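Local atomic coordinates of protein induced by osmotic stress (Scheffersomyces stipitis, PDB entry 5YWN), a protein that probably uses NADP(H) to reduce ketones, including haloketones, asymmetrically to alcohols, as a reductase of the dihydroflavonol-4-reductase subfamily. Residues P192-P198 / T234-R239; V274-F279 / F318-V323. The protein carries 1 engineered substitution. All coordinates share one frame; numbering follows the deposited sequence.

Contact 1: residues P192-P198 / T234-R239. With NAP (NADP nicotinamide-adenine-dinucleotide phosphate), chain B.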
ATOM      1  N   PRO A 192       2.218   0.766  -5.908  1.00 21.72           N
ATOM      2  CA  PRO A 192       1.266  -0.312  -6.150  1.00 21.89           C
ATOM      3  C   PRO A 192      -0.042   0.083  -6.820  1.00 19.71           C
ATOM      4  O   PRO A 192      -0.505   1.155  -6.695  1.00 17.99           O
ATOM      5  CB  PRO A 192       0.982  -0.863  -4.763  1.00 17.23           C
ATOM      6  CG  PRO A 192       1.714  -0.043  -3.858  1.00 21.90           C
ATOM      7  CD  PRO A 192       2.179   1.171  -4.525  1.00 20.83           C
ATOM      8  N   VAL A 193      -0.625  -0.907  -7.465  1.00 23.08           N
ATOM      9  CA  VAL A 193      -1.997  -0.929  -7.914  1.00 24.16           C
ATOM     10  C   VAL A 193      -2.927  -1.427  -6.792  1.00 21.43           C
ATOM     11  O   VAL A 193      -2.546  -1.418  -5.668  1.00 21.08           O
ATOM     12  CB  VAL A 193      -2.167  -1.740  -9.216  1.00 24.01           C
ATOM     13  CG1 VAL A 193      -1.291  -1.175 -10.290  1.00 21.77           C
ATOM     14  CG2 VAL A 193      -1.879  -3.199  -8.979  1.00 19.85           C
ATOM     15  N   TYR A 194      -4.129  -1.854  -7.118  1.00 19.36           N
ATOM     16  CA  TYR A 194      -5.023  -2.373  -6.099  1.00 19.84           C
ATOM     17  C   TYR A 194      -4.381  -3.561  -5.364  1.00 20.52           C
ATOM     18  O   TYR A 194      -3.889  -4.466  -5.958  1.00 19.75           O
ATOM     19  CB  TYR A 194      -6.348  -2.836  -6.677  1.00 24.36           C
ATOM     20  CG  TYR A 194      -7.294  -1.794  -7.114  1.00 28.29           C
ATOM     21  CD1 TYR A 194      -7.924  -1.009  -6.217  1.00 29.21           C
ATOM     22  CD2 TYR A 194      -7.564  -1.606  -8.422  1.00 31.79           C
ATOM     23  CE1 TYR A 194      -8.798  -0.059  -6.586  1.00 29.11           C
ATOM     24  CE2 TYR A 194      -8.444  -0.636  -8.832  1.00 34.09           C
ATOM     25  CZ  TYR A 194      -9.054   0.142  -7.891  1.00 37.19           C
ATOM     26  OH  TYR A 194      -9.944   1.078  -8.254  1.00 39.24           O
ATOM     27  N   ILE A 195      -4.417  -3.503  -4.064  1.00 19.69           N
ATOM     28  CA  ILE A 195      -3.802  -4.511  -3.254  1.00 20.75           C
ATOM     29  C   ILE A 195      -4.812  -5.513  -2.659  1.00 22.41           C
ATOM     30  O   ILE A 195      -5.638  -5.166  -1.881  1.00 22.42           O
ATOM     31  CB  ILE A 195      -2.956  -3.898  -2.129  1.00 20.37           C
ATOM     32  CG1 ILE A 195      -1.932  -2.897  -2.663  1.00 18.17           C
ATOM     33  CG2 ILE A 195      -2.314  -4.980  -1.306  1.00 19.48           C
ATOM     34  CD1 ILE A 195      -1.136  -2.251  -1.588  1.00 19.59           C
ATOM     35  N   PHE A 196      -4.660  -6.759  -3.049  1.00 20.76           N
ATOM     36  CA  PHE A 196      -5.462  -7.859  -2.571  1.00 22.32           C
ATOM     37  C   PHE A 196      -4.601  -8.865  -1.775  1.00 23.21           C
ATOM     38  O   PHE A 196      -3.436  -8.896  -1.888  1.00 20.55           O
ATOM     39  CB  PHE A 196      -6.181  -8.628  -3.691  1.00 16.77           C
ATOM     40  CG  PHE A 196      -7.059  -7.809  -4.576  1.00 20.67           C
ATOM     41  CD1 PHE A 196      -7.632  -6.643  -4.165  1.00 23.29           C
ATOM     42  CD2 PHE A 196      -7.325  -8.242  -5.839  1.00 20.43           C
ATOM     43  CE1 PHE A 196      -8.424  -5.930  -5.007  1.00 23.19           C
ATOM     44  CE2 PHE A 196      -8.129  -7.538  -6.672  1.00 19.30           C
ATOM     45  CZ  PHE A 196      -8.665  -6.382  -6.272  1.00 21.49           C
ATOM     46  N   GLY A 197      -5.270  -9.720  -1.040  1.00 19.14           N
ATOM     47  CA  GLY A 197      -4.639 -10.717  -0.246  1.00 21.16           C
ATOM     48  C   GLY A 197      -4.998 -10.767   1.228  1.00 20.92           C
ATOM     49  O   GLY A 197      -5.602  -9.896   1.748  1.00 21.14           O
ATOM     50  N   PRO A 198      -4.632 -11.845   1.898  1.00 19.73           N
ATOM     51  CA  PRO A 198      -4.987 -12.017   3.302  1.00 22.43           C
ATOM     52  C   PRO A 198      -4.349 -11.006   4.220  1.00 25.48           C
ATOM     53  O   PRO A 198      -3.347 -10.503   3.876  1.00 24.59           O
ATOM     54  CB  PRO A 198      -4.446 -13.397   3.621  1.00 23.94           C
ATOM     55  CG  PRO A 198      -3.311 -13.573   2.711  1.00 21.79           C
ATOM     56  CD  PRO A 198      -3.697 -12.885   1.462  1.00 23.30           C
ATOM     57  N   THR A 234      -6.112  -3.502 -12.350  1.00 20.54           N
ATOM     58  CA  THR A 234      -4.975  -4.338 -12.133  1.00 22.21           C
ATOM     59  C   THR A 234      -4.769  -4.565 -10.633  1.00 20.38           C
ATOM     60  O   THR A 234      -5.060  -3.733  -9.843  1.00 21.92           O
ATOM     61  CB  THR A 234      -3.724  -3.780 -12.859  1.00 26.60           C
ATOM     62  OG1 THR A 234      -2.790  -4.796 -13.059  1.00 30.82           O
ATOM     63  CG2 THR A 234      -3.074  -2.814 -12.109  1.00 24.33           C
ATOM     64  N   PHE A 235      -4.245  -5.715 -10.290  1.00 22.27           N
ATOM     65  CA  PHE A 235      -4.012  -6.103  -8.913  1.00 20.84           C
ATOM     66  C   PHE A 235      -2.548  -6.375  -8.614  1.00 17.43           C
ATOM     67  O   PHE A 235      -1.821  -6.712  -9.465  1.00 20.48           O
ATOM     68  CB  PHE A 235      -4.936  -7.281  -8.472  1.00 20.38           C
ATOM     69  CG  PHE A 235      -4.239  -8.603  -8.290  1.00 20.19           C
ATOM     70  CD1 PHE A 235      -3.787  -9.282  -9.363  1.00 20.10           C
ATOM     71  CD2 PHE A 235      -3.893  -9.025  -7.072  1.00 17.59           C
ATOM     72  CE1 PHE A 235      -3.097 -10.437  -9.223  1.00 19.14           C
ATOM     73  CE2 PHE A 235      -3.218 -10.173  -6.910  1.00 19.94           C
ATOM     74  CZ  PHE A 235      -2.818 -10.885  -7.994  1.00 20.50           C
ATOM     75  N   ILE A 236      -2.238  -6.327  -7.347  1.00 20.34           N
ATOM     76  CA  ILE A 236      -1.035  -6.868  -6.796  1.00 19.33           C
ATOM     77  C   ILE A 236      -1.283  -7.447  -5.414  1.00 19.35           C
ATOM     78  O   ILE A 236      -1.974  -6.881  -4.651  1.00 21.17           O
ATOM     79  CB  ILE A 236       0.116  -5.835  -6.823  1.00 19.42           C
ATOM     80  CG1 ILE A 236       1.426  -6.437  -6.365  1.00 22.06           C
ATOM     81  CG2 ILE A 236      -0.210  -4.593  -6.048  1.00 19.18           C
ATOM     82  CD1 ILE A 236       2.099  -7.357  -7.319  1.00 21.35           C
ATOM     83  N   ASP A 237      -0.703  -8.590  -5.151  1.00 17.99           N
ATOM     84  CA  ASP A 237      -0.801  -9.247  -3.856  1.00 23.54           C
ATOM     85  C   ASP A 237      -0.040  -8.514  -2.745  1.00 22.26           C
ATOM     86  O   ASP A 237       1.027  -8.062  -2.909  1.00 19.87           O
ATOM     87  CB  ASP A 237      -0.422 -10.715  -3.897  1.00 20.16           C
ATOM     88  CG  ASP A 237      -0.694 -11.418  -2.609  1.00 24.91           C
ATOM     89  OD1 ASP A 237       0.012 -11.205  -1.655  1.00 25.95           O
ATOM     90  OD2 ASP A 237      -1.617 -12.158  -2.551  1.00 23.55           O
ATOM     91  N   VAL A 238      -0.665  -8.444  -1.611  1.00 20.40           N
ATOM     92  CA  VAL A 238      -0.155  -7.687  -0.503  1.00 22.15           C
ATOM     93  C   VAL A 238       1.224  -8.208  -0.073  1.00 23.02           C
ATOM     94  O   VAL A 238       2.055  -7.456   0.266  1.00 24.40           O
ATOM     95  CB  VAL A 238      -1.160  -7.598   0.656  1.00 20.77           C
ATOM     96  CG1 VAL A 238      -1.385  -8.933   1.267  1.00 22.06           C
ATOM     97  CG2 VAL A 238      -0.683  -6.651   1.727  1.00 21.96           C
ATOM     98  N   ARG A 239       1.408  -9.501  -0.120  1.00 21.70           N
ATOM     99  CA  ARG A 239       2.632 -10.116   0.230  1.00 25.32           C
ATOM    100  C   ARG A 239       3.777  -9.748  -0.722  1.00 27.43           C
ATOM    101  O   ARG A 239       4.870  -9.596  -0.318  1.00 19.79           O
ATOM    102  CB  ARG A 239       2.474 -11.589   0.442  1.00 24.71           C
ATOM    103  CG  ARG A 239       1.499 -11.937   1.532  1.00 24.44           C
ATOM    104  CD  ARG A 239       0.940 -13.321   1.371  1.00 24.59           C
ATOM    105  NE  ARG A 239      -0.053 -13.409   0.334  1.00 24.37           N
ATOM    106  CZ  ARG A 239      -0.726 -14.499   0.039  1.00 28.68           C
ATOM    107  NH1 ARG A 239      -0.529 -15.606   0.708  1.00 24.85           N
ATOM    108  NH2 ARG A 239      -1.582 -14.487  -0.910  1.00 20.65           N
TER
HETATM  109  PA  NAP B 401      -5.285   1.547   5.141  1.00 25.43           P
HETATM  110  O1A NAP B 401      -5.415   0.063   5.384  1.00 24.87           O
HETATM  111  O2A NAP B 401      -6.423   2.473   5.502  1.00 27.30           O
HETATM  112  O5B NAP B 401      -3.957   2.066   5.889  1.00 25.65           O
HETATM  113  C5B NAP B 401      -3.804   3.445   6.218  1.00 29.11           C
HETATM  114  C4B NAP B 401      -3.132   3.579   7.579  1.00 27.40           C
HETATM  115  O4B NAP B 401      -2.503   4.860   7.692  1.00 28.83           O
HETATM  116  C3B NAP B 401      -4.136   3.451   8.713  1.00 29.98           C
HETATM  117  O3B NAP B 401      -3.821   2.331   9.546  1.00 31.97           O
HETATM  118  C2B NAP B 401      -4.057   4.744   9.500  1.00 27.18           C
HETATM  119  O2B NAP B 401      -3.689   4.491  10.853  1.00 28.78           O
HETATM  120  C1B NAP B 401      -3.007   5.600   8.808  1.00 28.47           C
HETATM  121  N9A NAP B 401      -3.613   6.873   8.343  1.00 30.58           N
HETATM  122  C8A NAP B 401      -4.568   6.989   7.399  1.00 30.14           C
HETATM  123  N7A NAP B 401      -4.900   8.293   7.212  1.00 29.22           N
HETATM  124  C5A NAP B 401      -4.149   9.033   8.048  1.00 29.03           C
HETATM  125  C6A NAP B 401      -3.997  10.473   8.361  1.00 29.78           C
HETATM  126  N6A NAP B 401      -4.739  11.410   7.723  1.00 32.69           N
HETATM  127  N1A NAP B 401      -3.094  10.819   9.305  1.00 30.57           N
HETATM  128  C2A NAP B 401      -2.346   9.904   9.951  1.00 28.67           C
HETATM  129  N3A NAP B 401      -2.438   8.583   9.713  1.00 31.59           N
HETATM  130  C4A NAP B 401      -3.302   8.092   8.792  1.00 29.16           C
HETATM  131  O3  NAP B 401      -4.924   1.773   3.588  1.00 26.76           O
HETATM  132  PN  NAP B 401      -4.048   0.687   2.786  1.00 24.11           P
HETATM  133  O1N NAP B 401      -4.893   0.134   1.664  1.00 25.88           O
HETATM  134  O2N NAP B 401      -3.423  -0.251   3.791  1.00 20.65           O
HETATM  135  O5D NAP B 401      -2.878   1.585   2.140  1.00 26.85           O
HETATM  136  C5D NAP B 401      -1.567   1.579   2.702  1.00 28.39           C
HETATM  137  C4D NAP B 401      -0.672   2.548   1.940  1.00 20.40           C
HETATM  138  O4D NAP B 401      -0.316   1.996   0.668  1.00 23.84           O
HETATM  139  C3D NAP B 401      -1.365   3.879   1.692  1.00 26.34           C
HETATM  140  O3D NAP B 401      -0.677   4.941   2.360  1.00 24.14           O
HETATM  141  C2D NAP B 401      -1.352   4.092   0.191  1.00 23.48           C
HETATM  142  O2D NAP B 401      -0.674   5.308  -0.143  1.00 26.51           O
HETATM  143  C1D NAP B 401      -0.631   2.892  -0.403  1.00 21.38           C
HETATM  144  N1N NAP B 401      -1.486   2.229  -1.393  1.00 21.83           N
HETATM  145  C2N NAP B 401      -2.295   1.233  -1.009  1.00 25.77           C
HETATM  146  C3N NAP B 401      -3.115   0.591  -1.932  1.00 24.14           C
HETATM  147  C7N NAP B 401      -4.018  -0.523  -1.494  1.00 23.03           C
HETATM  148  O7N NAP B 401      -4.901  -0.906  -2.243  1.00 23.40           O
HETATM  149  N7N NAP B 401      -3.830  -1.069  -0.293  1.00 27.07           N
HETATM  150  C4N NAP B 401      -3.089   0.991  -3.259  1.00 21.46           C
HETATM  151  C5N NAP B 401      -2.242   2.025  -3.631  1.00 21.80           C
HETATM  152  C6N NAP B 401      -1.444   2.632  -2.669  1.00 21.03           C
HETATM  153  P2B NAP B 401      -4.818   4.233  11.972  1.00 30.98           P
HETATM  154  O1X NAP B 401      -4.163   4.675  13.259  1.00 32.07           O
HETATM  155  O2X NAP B 401      -5.973   5.099  11.531  1.00 27.07           O
HETATM  156  O3X NAP B 401      -5.083   2.749  11.886  1.00 27.27           O
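Pro192 lays CB against CG2 of Ile236, a light apolar touch, while its carbonyl faces the nicotinamide. Val193 then sends CG2 over the backbone of the other strand, where it packs on Ile236 CG2 at 3.6 Å. From Tyr194 onward the strands run parallel in register, Tyr194 with Phe235, Ile195 with Ile236 and Phe196 with Asp237. Thr234 O lies in the plane of the Tyr194 ring at its edge, and Tyr194 N reaches the same oxygen only weakly (3.4 Å). The firmer link is Ile236 N to Tyr194 O, 2.8 Å and nearly along the C=O axis.

Ile195 serves two sides: its N donates to NAP O7N (3.2 Å), its CG1 and CD1 lie against the carboxamide, and CG2, anti to the backbone N, is pressed on Val238 CB at 3.5 Å. Phe196 closes the pairing, with N bound to Ile236 O and O taking Val238 N at 2.8 Å. Its ring lies nearly parallel to that of Phe235 (planes at 19°) but slid so far, centroids 5.8 Å apart, that they barely overlap. Gly197 has phi 126°, psi 166°, angles that call for glycine; a CB would also strike Val238 CG1. Pro198 sets CD over one face of the Arg239 guanidinium. That group grips Asp237 side-on, NE to OD1 and NH2 to OD2 (2.8 Å). Asp237 stands at the N-cap of helix 238-250, and its OD1 also accepts Arg239 N, a capping bond.

Strand 194-196, helix 211-217 and strand 234-237 form a beta-alpha-beta unit, a small parallel pair beside the nicotinamide end of the cofactor site in this extended short-chain reductase fold.

Contact 2: residues V274-F279 / F318-V323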
ATOM      1  N   VAL A 274     -13.187 -17.311  -9.901  1.00 25.13           N
ATOM      2  CA  VAL A 274     -12.284 -17.875  -8.948  1.00 22.75           C
ATOM      3  C   VAL A 274     -12.981 -18.361  -7.697  1.00 20.92           C
ATOM      4  O   VAL A 274     -12.805 -19.439  -7.322  1.00 24.74           O
ATOM      5  CB  VAL A 274     -11.143 -16.877  -8.652  1.00 24.22           C
ATOM      6  CG1 VAL A 274     -10.429 -17.154  -7.346  1.00 22.10           C
ATOM      7  CG2 VAL A 274     -10.168 -16.802  -9.805  1.00 24.86           C
ATOM      8  N   VAL A 275     -13.789 -17.538  -7.112  1.00 21.10           N
ATOM      9  CA  VAL A 275     -14.450 -17.861  -5.891  1.00 20.45           C
ATOM     10  C   VAL A 275     -15.388 -19.076  -6.004  1.00 24.10           C
ATOM     11  O   VAL A 275     -15.374 -19.921  -5.185  1.00 20.86           O
ATOM     12  CB  VAL A 275     -15.192 -16.638  -5.369  1.00 21.89           C
ATOM     13  CG1 VAL A 275     -16.048 -16.968  -4.197  1.00 24.55           C
ATOM     14  CG2 VAL A 275     -14.210 -15.563  -4.986  1.00 24.69           C
ATOM     15  N   ARG A 276     -16.152 -19.135  -7.075  1.00 20.41           N
ATOM     16  CA  ARG A 276     -17.070 -20.223  -7.277  1.00 21.64           C
ATOM     17  C   ARG A 276     -16.402 -21.596  -7.441  1.00 26.79           C
ATOM     18  O   ARG A 276     -16.884 -22.533  -6.916  1.00 27.33           O
ATOM     19  CB  ARG A 276     -18.058 -19.921  -8.398  1.00 22.93           C
ATOM     20  CG  ARG A 276     -18.997 -18.760  -8.163  1.00 20.93           C
ATOM     21  CD  ARG A 276     -19.731 -18.351  -9.419  1.00 25.49           C
ATOM     22  NE  ARG A 276     -20.470 -19.477  -9.909  1.00 25.94           N
ATOM     23  CZ  ARG A 276     -21.616 -19.880  -9.404  1.00 29.63           C
ATOM     24  NH1 ARG A 276     -22.204 -19.177  -8.479  1.00 29.31           N
ATOM     25  NH2 ARG A 276     -22.178 -20.959  -9.855  1.00 27.73           N
ATOM     26  N   LYS A 277     -15.308 -21.678  -8.176  1.00 24.48           N
ATOM     27  CA  LYS A 277     -14.528 -22.891  -8.288  1.00 26.01           C
ATOM     28  C   LYS A 277     -13.864 -23.356  -6.993  1.00 25.72           C
ATOM     29  O   LYS A 277     -13.939 -24.455  -6.645  1.00 28.33           O
ATOM     30  CB  LYS A 277     -13.483 -22.728  -9.353  1.00 24.83           C
ATOM     31  CG  LYS A 277     -14.015 -22.605 -10.756  1.00 26.20           C
ATOM     32  CD  LYS A 277     -12.893 -22.373 -11.738  1.00 30.43           C
ATOM     33  CE  LYS A 277     -13.325 -22.562 -13.174  1.00 30.80           C
ATOM     34  NZ  LYS A 277     -14.173 -21.485 -13.621  1.00 35.74           N
ATOM     35  N   ASN A 278     -13.216 -22.450  -6.316  1.00 25.44           N
ATOM     36  CA  ASN A 278     -12.606 -22.647  -5.032  1.00 25.38           C
ATOM     37  C   ASN A 278     -13.474 -22.880  -3.820  1.00 21.77           C
ATOM     38  O   ASN A 278     -13.088 -23.572  -2.981  1.00 24.30           O
ATOM     39  CB  ASN A 278     -11.514 -21.622  -4.786  1.00 26.69           C
ATOM     40  CG  ASN A 278     -10.374 -21.780  -5.738  1.00 27.87           C
ATOM     41  OD1 ASN A 278      -9.543 -22.597  -5.556  1.00 28.55           O
ATOM     42  ND2 ASN A 278     -10.394 -21.033  -6.781  1.00 25.49           N
ATOM     43  N   PHE A 279     -14.630 -22.256  -3.774  1.00 21.65           N
ATOM     44  CA  PHE A 279     -15.549 -22.346  -2.668  1.00 25.37           C
ATOM     45  C   PHE A 279     -16.930 -22.759  -3.181  1.00 26.61           C
ATOM     46  O   PHE A 279     -17.886 -22.053  -3.154  1.00 26.82           O
ATOM     47  CB  PHE A 279     -15.573 -21.067  -1.863  1.00 25.36           C
ATOM     48  CG  PHE A 279     -14.231 -20.574  -1.492  1.00 24.40           C
ATOM     49  CD1 PHE A 279     -13.635 -20.997  -0.358  1.00 22.11           C
ATOM     50  CD2 PHE A 279     -13.549 -19.722  -2.314  1.00 22.45           C
ATOM     51  CE1 PHE A 279     -12.388 -20.565  -0.023  1.00 25.39           C
ATOM     52  CE2 PHE A 279     -12.305 -19.271  -1.984  1.00 22.86           C
ATOM     53  CZ  PHE A 279     -11.717 -19.706  -0.843  1.00 26.05           C
ATOM     54  N   PHE A 318      -3.453 -14.220  -9.351  1.00 23.98           N
ATOM     55  CA  PHE A 318      -4.695 -13.638  -8.904  1.00 26.88           C
ATOM     56  C   PHE A 318      -5.572 -14.613  -8.119  1.00 24.50           C
ATOM     57  O   PHE A 318      -6.091 -14.291  -7.112  1.00 22.02           O
ATOM     58  CB  PHE A 318      -5.444 -13.070 -10.101  1.00 25.15           C
ATOM     59  CG  PHE A 318      -6.817 -12.605  -9.795  1.00 25.41           C
ATOM     60  CD1 PHE A 318      -7.027 -11.376  -9.282  1.00 22.03           C
ATOM     61  CD2 PHE A 318      -7.886 -13.380 -10.066  1.00 23.75           C
ATOM     62  CE1 PHE A 318      -8.282 -10.942  -8.990  1.00 25.65           C
ATOM     63  CE2 PHE A 318      -9.152 -12.957  -9.775  1.00 23.57           C
ATOM     64  CZ  PHE A 318      -9.351 -11.742  -9.238  1.00 24.37           C
ATOM     65  N   GLU A 319      -5.669 -15.816  -8.603  1.00 26.14           N
ATOM     66  CA  GLU A 319      -6.436 -16.838  -7.949  1.00 24.05           C
ATOM     67  C   GLU A 319      -5.881 -17.123  -6.548  1.00 23.74           C
ATOM     68  O   GLU A 319      -6.604 -17.234  -5.649  1.00 21.85           O
ATOM     69  CB  GLU A 319      -6.460 -18.087  -8.797  1.00 22.13           C
ATOM     70  CG  GLU A 319      -7.145 -19.257  -8.164  1.00 28.83           C
ATOM     71  CD  GLU A 319      -7.642 -20.332  -9.118  1.00 28.27           C
ATOM     72  OE1 GLU A 319      -8.076 -21.334  -8.637  1.00 35.48           O
ATOM     73  OE2 GLU A 319      -7.631 -20.185 -10.298  1.00 29.95           O
ATOM     74  N   THR A 320      -4.592 -17.219  -6.426  1.00 24.43           N
ATOM     75  CA  THR A 320      -3.989 -17.494  -5.160  1.00 28.24           C
ATOM     76  C   THR A 320      -4.265 -16.379  -4.160  1.00 24.49           C
ATOM     77  O   THR A 320      -4.652 -16.645  -3.064  1.00 24.07           O
ATOM     78  CB  THR A 320      -2.503 -17.850  -5.266  1.00 27.84           C
ATOM     79  OG1 THR A 320      -2.309 -18.878  -6.213  1.00 28.57           O
ATOM     80  CG2 THR A 320      -1.978 -18.353  -3.956  1.00 26.95           C
ATOM     81  N   SER A 321      -4.107 -15.142  -4.590  1.00 26.20           N
ATOM     82  CA  SER A 321      -4.312 -14.005  -3.723  1.00 22.72           C
ATOM     83  C   SER A 321      -5.771 -13.975  -3.258  1.00 21.96           C
ATOM     84  O   SER A 321      -6.044 -13.882  -2.124  1.00 20.05           O
ATOM     85  CB  SER A 321      -3.929 -12.715  -4.437  1.00 24.46           C
ATOM     86  OG  SER A 321      -4.104 -11.605  -3.634  1.00 25.76           O
ATOM     87  N   VAL A 322      -6.671 -14.136  -4.199  1.00 22.01           N
ATOM     88  CA  VAL A 322      -8.073 -14.199  -3.903  1.00 25.25           C
ATOM     89  C   VAL A 322      -8.422 -15.380  -2.985  1.00 22.05           C
ATOM     90  O   VAL A 322      -9.047 -15.182  -2.040  1.00 24.55           O
ATOM     91  CB  VAL A 322      -8.891 -14.245  -5.208  1.00 22.77           C
ATOM     92  CG1 VAL A 322     -10.304 -14.694  -5.002  1.00 23.26           C
ATOM     93  CG2 VAL A 322      -8.901 -12.889  -5.868  1.00 24.73           C
ATOM     94  N   VAL A 323      -7.981 -16.575  -3.298  1.00 22.31           N
ATOM     95  CA  VAL A 323      -8.310 -17.747  -2.509  1.00 26.42           C
ATOM     96  C   VAL A 323      -7.765 -17.569  -1.079  1.00 24.18           C
ATOM     97  O   VAL A 323      -8.443 -17.796  -0.179  1.00 24.70           O
ATOM     98  CB  VAL A 323      -7.770 -19.077  -3.129  1.00 25.64           C
ATOM     99  CG1 VAL A 323      -7.771 -20.214  -2.141  1.00 28.10           C
ATOM    100  CG2 VAL A 323      -8.508 -19.489  -4.378  1.00 26.01           C
TER
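Val274 holds CG1 anti to its backbone N (chi1 160°), which sends that methyl to Val322 and leaves CG2 for Phe318; Glu319 likewise trails CG anti to N and continues extended, so that its carboxylate reaches Asn278. The Val274 side chain is a knob in the hole made by Phe318, Glu319, Val322 and Val323. Its tightest touch is CG1 on Val322 CG1 at 3.4 Å, closer than usual for methyls, while CG2 comes to Phe318 CE2 at 4.0 Å, at the ring edge near its plane. Val275 CG2 meets the same Val322 methyl from another direction, the two side chains crossing at about a right angle.

Asn278 supplies the polar edge. Its ND2 donates to Glu319 OE1 in a nearly straight bond (3.0 Å). OE1 lies almost in the amide plane, yet ND2 comes to it from above the carboxylate plane, the two planes being 79° apart. The same nitrogen donates to Val274 O at 2.9 Å, an oxygen that also takes Asn278 N; two acceptors on ND2 probably keep the amide from turning. Val323 CG2 presses on Asn278 CG at 3.3 Å. A leucine in place of Asn278 would probably leave Glu319 OE1 without this donor and Val274 O without its second one. Beyond the helix end, Phe279 points CZ at Val323, with the carbonyl O in the ring plane at its edge (3.8 Å) and CG1 at 4.2 Å.

The axes of the short segments 274-278 and 318-323 pass 10.1 Å apart at 69°, and one valine knob with a polar rim joins the last turn of helix 268-278 to the first turns of helix 318-332, a helix-helix packing in the C-terminal part of the chain, away from the cofactor.

Overall arrangement
Contact 1 lies deep, its centre about 8 Å from the centre of the chain, whereas contact 2 sits about 22 Å out and carries a partly exposed polar rim. The former is built on backbone bonds between parallel strands and borders NADP; the latter relies on side chains between crossing helices, with Phe318 about 13 Å from the cofactor at the nearest side-chain atoms. They share no element, yet helix 318-332 bridges them: its 318-323 turn meets 274-279 with one side, while Ser321 OG bonds Asp237 OD2 (2.8 Å) and Phe318 packs edge-to-face on Phe235. The segments bury 581 Å² in contact 1 and 339 Å² in contact 2.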